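Local structure of acetyl-CoA acetyltransferase A (Ascaris suum, 6BJA) at residues D10-S15 with I279-S284; L31-L36 with L120-M125. The protein probably catalyses the reversible, coenzyme A-dependent transfer of acetyl groups between acyl-CoA thioesters in lipid metabolism, as a member of the thiolase family. All blocks are in the same frame, centred on the assembly; numbering follows the deposited sequence.

Contact 1 of 2, residues D10-S15 with I279-S284; sequences DVYILS and IAKVLS
The Lys281 side chain crosses that of Tyr12 at a slant and ends at Asp10, reaching from its own strand past its neighbour to the residue just ahead of that strand; the two strand segments run antiparallel, 147° between their directions. Its CB sits near the CD2 and CE2 atoms of the tyrosine. Because CG is anti to the backbone N (chi1 -172°) and every later torsion is also extended, the chain keeps to one line: CG makes an off-centre CH-pi contact, 4.3 Å from the centroid of the Tyr12 ring, and also nears Val11 O; CD follows CE2 of the ring; CE passes the phenol oxygen and the carboxylate. At the tip, NZ forms a salt bridge with Asp10 OD2 at 3.1 Å, meeting that oxygen from above the carboxylate plane. A water in the plane of the Tyr12 ring is hydrogen-bonded to its OH and, weakly, to Lys281 NZ.

Between the backbones, Val282 N donates to Val11 O at 2.8 Å and Ile13 N to Ala280 O at 2.8 Å. Ile13 O accepts from Ile279 N at 3.0 Å and weakly from Ala280 N; Ile279 and Ala280 thus both face Ile13, a classic beta bulge. At the Val11-Val282 pair a water accepts from Val11 N and donates to Val282 O. The sheet face bearing Val11, Ile13, Ala280 and Val282 is apolar: Ile13 CD1 reaches Val282 CG2 at 3.9 Å and also touches the methyl of Ala280, while Val11 and Val282 lie side by side.

Both strands are interior members of the mixed sheet: strand 257-267 pairs with 11-23 on its far side and strand 388-396 with 280-289, while Val369 of helix 357-371 packs on Ile13 and Ile279.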
ATOM      1  N   ASP A  10     -47.872  -2.616  19.476  1.00 29.13           N
ATOM      2  CA  ASP A  10     -46.925  -2.168  20.475  1.00 29.39           C
ATOM      3  C   ASP A  10     -45.613  -2.898  20.241  1.00 26.13           C
ATOM      4  O   ASP A  10     -45.601  -3.969  19.648  1.00 26.11           O
ATOM      5  CB  ASP A  10     -47.439  -2.450  21.880  1.00 27.62           C
ATOM      6  CG  ASP A  10     -48.628  -1.601  22.252  1.00 36.02           C
ATOM      7  OD1 ASP A  10     -48.964  -0.671  21.491  1.00 37.75           O
ATOM      8  OD2 ASP A  10     -49.221  -1.866  23.315  1.00 42.55           O
ATOM      9  N   VAL A  11     -44.521  -2.318  20.731  1.00 22.48           N
ATOM     10  CA  VAL A  11     -43.185  -2.854  20.512  1.00 19.76           C
ATOM     11  C   VAL A  11     -42.543  -3.297  21.818  1.00 20.17           C
ATOM     12  O   VAL A  11     -42.334  -2.496  22.723  1.00 20.60           O
ATOM     13  CB  VAL A  11     -42.288  -1.796  19.845  1.00 20.77           C
ATOM     14  CG1 VAL A  11     -40.881  -2.312  19.623  1.00 21.79           C
ATOM     15  CG2 VAL A  11     -42.889  -1.356  18.517  1.00 25.09           C
ATOM     16  N   TYR A  12     -42.241  -4.589  21.909  1.00 19.99           N
ATOM     17  CA  TYR A  12     -41.595  -5.131  23.104  1.00 20.34           C
ATOM     18  C   TYR A  12     -40.181  -5.589  22.824  1.00 19.09           C
ATOM     19  O   TYR A  12     -39.866  -6.020  21.719  1.00 18.65           O
ATOM     20  CB  TYR A  12     -42.405  -6.297  23.660  1.00 20.33           C
ATOM     21  CG  TYR A  12     -43.729  -5.860  24.218  1.00 22.63           C
ATOM     22  CD1 TYR A  12     -44.854  -5.817  23.407  1.00 24.91           C
ATOM     23  CD2 TYR A  12     -43.857  -5.482  25.547  1.00 24.28           C
ATOM     24  CE1 TYR A  12     -46.080  -5.415  23.909  1.00 28.69           C
ATOM     25  CE2 TYR A  12     -45.071  -5.069  26.056  1.00 26.67           C
ATOM     26  CZ  TYR A  12     -46.180  -5.042  25.229  1.00 30.05           C
ATOM     27  OH  TYR A  12     -47.387  -4.633  25.733  1.00 35.96           O
ATOM     28  N   ILE A  13     -39.333  -5.471  23.843  1.00 19.59           N
ATOM     29  CA  ILE A  13     -37.992  -6.033  23.829  1.00 18.37           C
ATOM     30  C   ILE A  13     -38.055  -7.399  24.499  1.00 18.36           C
ATOM     31  O   ILE A  13     -38.411  -7.476  25.668  1.00 19.98           O
ATOM     32  CB  ILE A  13     -37.007  -5.114  24.577  1.00 16.33           C
ATOM     33  CG1 ILE A  13     -36.889  -3.777  23.843  1.00 18.84           C
ATOM     34  CG2 ILE A  13     -35.642  -5.762  24.703  1.00 18.47           C
ATOM     35  CD1 ILE A  13     -36.155  -2.693  24.589  1.00 18.44           C
ATOM     36  N   LEU A  14     -37.723  -8.456  23.771  1.00 16.19           N
ATOM     37  CA  LEU A  14     -37.734  -9.811  24.337  1.00 17.38           C
ATOM     38  C   LEU A  14     -36.399 -10.175  24.951  1.00 20.56           C
ATOM     39  O   LEU A  14     -36.351 -10.950  25.910  1.00 19.99           O
ATOM     40  CB  LEU A  14     -38.083 -10.835  23.279  1.00 19.62           C
ATOM     41  CG  LEU A  14     -39.441 -10.677  22.598  1.00 21.20           C
ATOM     42  CD1 LEU A  14     -39.701 -11.870  21.689  1.00 21.87           C
ATOM     43  CD2 LEU A  14     -40.562 -10.529  23.625  1.00 23.06           C
ATOM     44  N   SER A  15     -35.322  -9.618  24.404  1.00 16.76           N
ATOM     45  CA  SER A  15     -33.978  -9.920  24.846  1.00 18.19           C
ATOM     46  C   SER A  15     -33.061  -8.774  24.482  1.00 17.96           C
ATOM     47  O   SER A  15     -33.350  -8.016  23.552  1.00 19.15           O
ATOM     48  CB  SER A  15     -33.466 -11.216  24.226  1.00 20.79           C
ATOM     49  OG  SER A  15     -33.410 -11.115  22.814  1.00 20.63           O
ATOM     50  N   ILE A 279     -39.073  -8.338  28.433  1.00 20.52           N
ATOM     51  CA  ILE A 279     -38.380  -7.674  29.525  1.00 18.44           C
ATOM     52  C   ILE A 279     -38.581  -6.162  29.533  1.00 22.56           C
ATOM     53  O   ILE A 279     -38.476  -5.534  30.584  1.00 21.68           O
ATOM     54  CB  ILE A 279     -36.881  -8.028  29.527  1.00 22.54           C
ATOM     55  CG1 ILE A 279     -36.166  -7.561  28.256  1.00 21.93           C
ATOM     56  CG2 ILE A 279     -36.740  -9.542  29.732  1.00 25.47           C
ATOM     57  CD1 ILE A 279     -34.666  -7.864  28.278  1.00 23.43           C
ATOM     58  N   ALA A 280     -38.929  -5.576  28.392  1.00 19.60           N
ATOM     59  CA  ALA A 280     -39.185  -4.150  28.353  1.00 21.19           C
ATOM     60  C   ALA A 280     -40.105  -3.814  27.187  1.00 19.65           C
ATOM     61  O   ALA A 280     -40.344  -4.631  26.302  1.00 20.38           O
ATOM     62  CB  ALA A 280     -37.880  -3.386  28.245  1.00 20.14           C
ATOM     63  N   LYS A 281     -40.617  -2.591  27.207  1.00 21.48           N
ATOM     64  CA  LYS A 281     -41.486  -2.074  26.166  1.00 22.11           C
ATOM     65  C   LYS A 281     -40.869  -0.798  25.606  1.00 22.98           C
ATOM     66  O   LYS A 281     -40.381   0.031  26.364  1.00 22.10           O
ATOM     67  CB  LYS A 281     -42.878  -1.803  26.749  1.00 23.31           C
ATOM     68  CG  LYS A 281     -43.918  -1.434  25.738  1.00 26.23           C
ATOM     69  CD  LYS A 281     -45.287  -1.327  26.377  1.00 30.33           C
ATOM     70  CE  LYS A 281     -46.371  -1.155  25.321  1.00 34.57           C
ATOM     71  NZ  LYS A 281     -47.746  -1.163  25.900  1.00 44.65           N
ATOM     72  N   VAL A 282     -40.857  -0.641  24.290  1.00 20.69           N
ATOM     73  CA  VAL A 282     -40.398   0.607  23.694  1.00 20.52           C
ATOM     74  C   VAL A 282     -41.590   1.558  23.600  1.00 23.09           C
ATOM     75  O   VAL A 282     -42.549   1.271  22.896  1.00 23.05           O
ATOM     76  CB  VAL A 282     -39.783   0.402  22.306  1.00 20.45           C
ATOM     77  CG1 VAL A 282     -39.415   1.757  21.692  1.00 21.98           C
ATOM     78  CG2 VAL A 282     -38.570  -0.499  22.380  1.00 21.93           C
ATOM     79  N   LEU A 283     -41.534   2.674  24.326  1.00 21.76           N
ATOM     80  CA  LEU A 283     -42.672   3.587  24.399  1.00 22.91           C
ATOM     81  C   LEU A 283     -42.647   4.647  23.314  1.00 23.86           C
ATOM     82  O   LEU A 283     -43.698   5.028  22.784  1.00 24.87           O
ATOM     83  CB  LEU A 283     -42.712   4.272  25.749  1.00 22.01           C
ATOM     84  CG  LEU A 283     -42.955   3.369  26.948  1.00 25.71           C
ATOM     85  CD1 LEU A 283     -43.055   4.222  28.189  1.00 26.80           C
ATOM     86  CD2 LEU A 283     -44.201   2.518  26.755  1.00 26.50           C
ATOM     87  N   SER A 284     -41.451   5.125  22.998  1.00 21.57           N
ATOM     88  CA  SER A 284     -41.297   6.243  22.084  1.00 23.05           C
ATOM     89  C   SER A 284     -39.846   6.414  21.694  1.00 20.77           C
ATOM     90  O   SER A 284     -38.943   5.884  22.362  1.00 20.60           O
ATOM     91  CB  SER A 284     -41.819   7.530  22.731  1.00 24.33           C
ATOM     92  OG  SER A 284     -41.935   8.576  21.779  1.00 29.19           O
TER
HETATM   93  O   HOH W   1     -44.894   0.197  22.078  1.00 28.10           O
HETATM   94  O   HOH W   2     -47.401  -3.459  28.370  1.00 44.76           O

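Contact 2 of 2, residues L31-L36 with L120-M125; sequences LSAVDL and LGSESM
Ser122 and Ser124, alternate residues of strand 116-124, both point their side chains at the start of helix 33-48, with Ala33 set between them. In each serine OG is anti to the backbone N, near -171° for Ser122 and -179° for Ser124, yet one hydroxyl bonds to the first turn and the other, by water, to the loop before it. Ser122 OG donates to Ala33 O at 2.7 Å, lying in the carbonyl plane on a lone pair. Ser122 OG also lies 3.6 Å from Leu36 CB, one helical turn further on. Ala33 CB packs against both serines, 3.7 Å from Ser122 OG and 4.2 Å from Ser124 CB. The helix opens with a capping box: Ser32 OG accepts from Asp35 N at 2.9 Å, while Ser32 N donates to Asp35 OD2 at 3.0 Å. The helix start is packed on the mixed sheet of the thiolase fold, over strand 116-124. Ser124 OG is linked through a water to Leu31 O, just ahead of the cap, and its direct partner is Asn127 ND2. Leu36 CD1 lies 4.1 Å from Glu123 O, and the Leu36 side chain also touches Ala260 of strand 257-267. Glu123 turns its side chain away from the helix, where its carboxylate accepts from the backbone N-H groups of Val63, Leu64 and Gly358; its side chain is about 8 Å from that of His355, a predicted proton acceptor.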
ATOM      1  N   LEU A  31     -11.437 -11.741  15.564  1.00 20.96           N
ATOM      2  CA  LEU A  31     -12.851 -11.826  15.232  1.00 19.98           C
ATOM      3  C   LEU A  31     -13.324 -10.590  14.488  1.00 17.13           C
ATOM      4  O   LEU A  31     -13.014  -9.461  14.857  1.00 20.51           O
ATOM      5  CB  LEU A  31     -13.682 -12.011  16.497  1.00 20.10           C
ATOM      6  CG  LEU A  31     -13.386 -13.304  17.279  1.00 21.83           C
ATOM      7  CD1 LEU A  31     -14.340 -13.397  18.400  1.00 26.06           C
ATOM      8  CD2 LEU A  31     -13.487 -14.547  16.398  1.00 28.05           C
ATOM      9  N   SER A  32     -14.057 -10.822  13.406  1.00 17.60           N
ATOM     10  CA  SER A  32     -14.583  -9.754  12.573  1.00 16.48           C
ATOM     11  C   SER A  32     -15.861  -9.200  13.168  1.00 16.69           C
ATOM     12  O   SER A  32     -16.455  -9.806  14.063  1.00 16.44           O
ATOM     13  CB  SER A  32     -14.865 -10.289  11.170  1.00 19.38           C
ATOM     14  OG  SER A  32     -15.976 -11.164  11.237  1.00 22.09           O
ATOM     15  N   ALA A  33     -16.301  -8.053  12.659  1.00 17.57           N
ATOM     16  CA  ALA A  33     -17.603  -7.533  13.037  1.00 14.96           C
ATOM     17  C   ALA A  33     -18.726  -8.535  12.728  1.00 15.49           C
ATOM     18  O   ALA A  33     -19.723  -8.596  13.446  1.00 16.99           O
ATOM     19  CB  ALA A  33     -17.871  -6.211  12.334  1.00 15.62           C
ATOM     20  N   VAL A  34     -18.568  -9.314  11.659  1.00 14.44           N
ATOM     21  CA  VAL A  34     -19.544 -10.356  11.342  1.00 16.41           C
ATOM     22  C   VAL A  34     -19.534 -11.409  12.440  1.00 17.58           C
ATOM     23  O   VAL A  34     -20.594 -11.776  12.962  1.00 16.01           O
ATOM     24  CB  VAL A  34     -19.267 -10.984   9.948  1.00 17.19           C
ATOM     25  CG1 VAL A  34     -20.073 -12.281   9.744  1.00 18.85           C
ATOM     26  CG2 VAL A  34     -19.615  -9.953   8.874  1.00 16.83           C
ATOM     27  N   ASP A  35     -18.351 -11.875  12.820  1.00 17.40           N
ATOM     28  CA  ASP A  35     -18.248 -12.865  13.899  1.00 18.77           C
ATOM     29  C   ASP A  35     -18.925 -12.364  15.176  1.00 15.94           C
ATOM     30  O   ASP A  35     -19.692 -13.085  15.805  1.00 17.56           O
ATOM     31  CB  ASP A  35     -16.789 -13.202  14.207  1.00 20.43           C
ATOM     32  CG  ASP A  35     -16.085 -13.903  13.059  1.00 22.87           C
ATOM     33  OD1 ASP A  35     -16.728 -14.688  12.296  1.00 24.73           O
ATOM     34  OD2 ASP A  35     -14.867 -13.672  12.915  1.00 22.60           O
ATOM     35  N   LEU A  36     -18.664 -11.116  15.563  1.00 16.27           N
ATOM     36  CA  LEU A  36     -19.231 -10.622  16.809  1.00 16.00           C
ATOM     37  C   LEU A  36     -20.740 -10.451  16.693  1.00 16.79           C
ATOM     38  O   LEU A  36     -21.482 -10.642  17.654  1.00 15.95           O
ATOM     39  CB  LEU A  36     -18.570  -9.294  17.204  1.00 16.19           C
ATOM     40  CG  LEU A  36     -17.059  -9.301  17.433  1.00 17.56           C
ATOM     41  CD1 LEU A  36     -16.557  -7.892  17.694  1.00 22.07           C
ATOM     42  CD2 LEU A  36     -16.718 -10.223  18.614  1.00 20.33           C
ATOM     43  N   LEU A 120     -29.386  -4.857  15.904  1.00 14.09           N
ATOM     44  CA  LEU A 120     -28.105  -4.939  16.569  1.00 14.25           C
ATOM     45  C   LEU A 120     -27.083  -3.971  15.995  1.00 14.66           C
ATOM     46  O   LEU A 120     -27.315  -3.310  14.982  1.00 14.26           O
ATOM     47  CB  LEU A 120     -27.574  -6.378  16.472  1.00 14.73           C
ATOM     48  CG  LEU A 120     -27.268  -6.896  15.076  1.00 14.79           C
ATOM     49  CD1 LEU A 120     -25.924  -7.562  15.037  1.00 16.30           C
ATOM     50  CD2 LEU A 120     -28.376  -7.815  14.598  1.00 16.49           C
ATOM     51  N   GLY A 121     -25.924  -3.951  16.636  1.00 14.85           N
ATOM     52  CA  GLY A 121     -24.782  -3.221  16.138  1.00 17.07           C
ATOM     53  C   GLY A 121     -23.544  -4.042  16.408  1.00 15.48           C
ATOM     54  O   GLY A 121     -23.484  -4.784  17.389  1.00 14.88           O
ATOM     55  N   SER A 122     -22.563  -3.899  15.526  1.00 14.21           N
ATOM     56  CA  SER A 122     -21.291  -4.586  15.644  1.00 14.42           C
ATOM     57  C   SER A 122     -20.196  -3.749  15.034  1.00 17.61           C
ATOM     58  O   SER A 122     -20.359  -3.193  13.948  1.00 18.04           O
ATOM     59  CB  SER A 122     -21.310  -5.939  14.945  1.00 15.83           C
ATOM     60  OG  SER A 122     -20.123  -6.662  15.263  1.00 17.22           O
ATOM     61  N   GLU A 123     -19.067  -3.670  15.720  1.00 15.26           N
ATOM     62  CA  GLU A 123     -17.949  -2.919  15.200  1.00 15.05           C
ATOM     63  C   GLU A 123     -16.656  -3.567  15.616  1.00 14.94           C
ATOM     64  O   GLU A 123     -16.459  -3.880  16.796  1.00 16.81           O
ATOM     65  CB  GLU A 123     -17.989  -1.465  15.685  1.00 15.88           C
ATOM     66  CG  GLU A 123     -17.134  -0.533  14.840  1.00 15.82           C
ATOM     67  CD  GLU A 123     -17.827  -0.123  13.539  1.00 15.93           C
ATOM     68  OE1 GLU A 123     -18.961   0.403  13.629  1.00 15.77           O
ATOM     69  OE2 GLU A 123     -17.233  -0.293  12.446  1.00 17.68           O
ATOM     70  N   SER A 124     -15.784  -3.797  14.637  1.00 15.52           N
ATOM     71  CA  SER A 124     -14.432  -4.253  14.905  1.00 14.87           C
ATOM     72  C   SER A 124     -13.480  -3.175  14.433  1.00 16.12           C
ATOM     73  O   SER A 124     -13.026  -3.180  13.282  1.00 16.56           O
ATOM     74  CB  SER A 124     -14.127  -5.558  14.196  1.00 16.53           C
ATOM     75  OG  SER A 124     -12.808  -5.994  14.484  1.00 17.27           O
ATOM     76  N   MET A 125     -13.170  -2.248  15.320  1.00 16.31           N
ATOM     77  CA  MET A 125     -12.297  -1.169  14.933  1.00 16.79           C
ATOM     78  C   MET A 125     -10.866  -1.679  14.763  1.00 17.83           C
ATOM     79  O   MET A 125     -10.083  -1.122  13.988  1.00 17.29           O
ATOM     80  CB  MET A 125     -12.415  -0.033  15.939  1.00 16.43           C
ATOM     81  CG  MET A 125     -13.839   0.489  16.012  1.00 15.15           C
ATOM     82  SD  MET A 125     -14.177   1.851  17.156  1.00 16.79           S
ATOM     83  CE  MET A 125     -13.533   3.293  16.261  1.00 16.51           C
TER
HETATM   84  O   HOH W   3     -12.873  -7.400  16.677  1.00 19.53           O

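In the fold
From the N terminus, strand 11-23 enters the middle of the mixed sheet and leads into helix 33-48, whose first turn takes part in contact 2. That contact closes when strand 116-124 arrives, its two segments 84 residues apart at their closest ends. The chain then adds strand 257-267, which lies between 116-124 and 11-23, before strand 280-289 closes contact 1 on the other flank of 11-23. The smaller loop therefore falls wholly within the larger one, without crossing. Contact 1 joins the N-terminal and C-terminal thiolase regions through the sheet; contact 2 sets a helix on that sheet within the N-terminal region. Their centres are 24 Å apart.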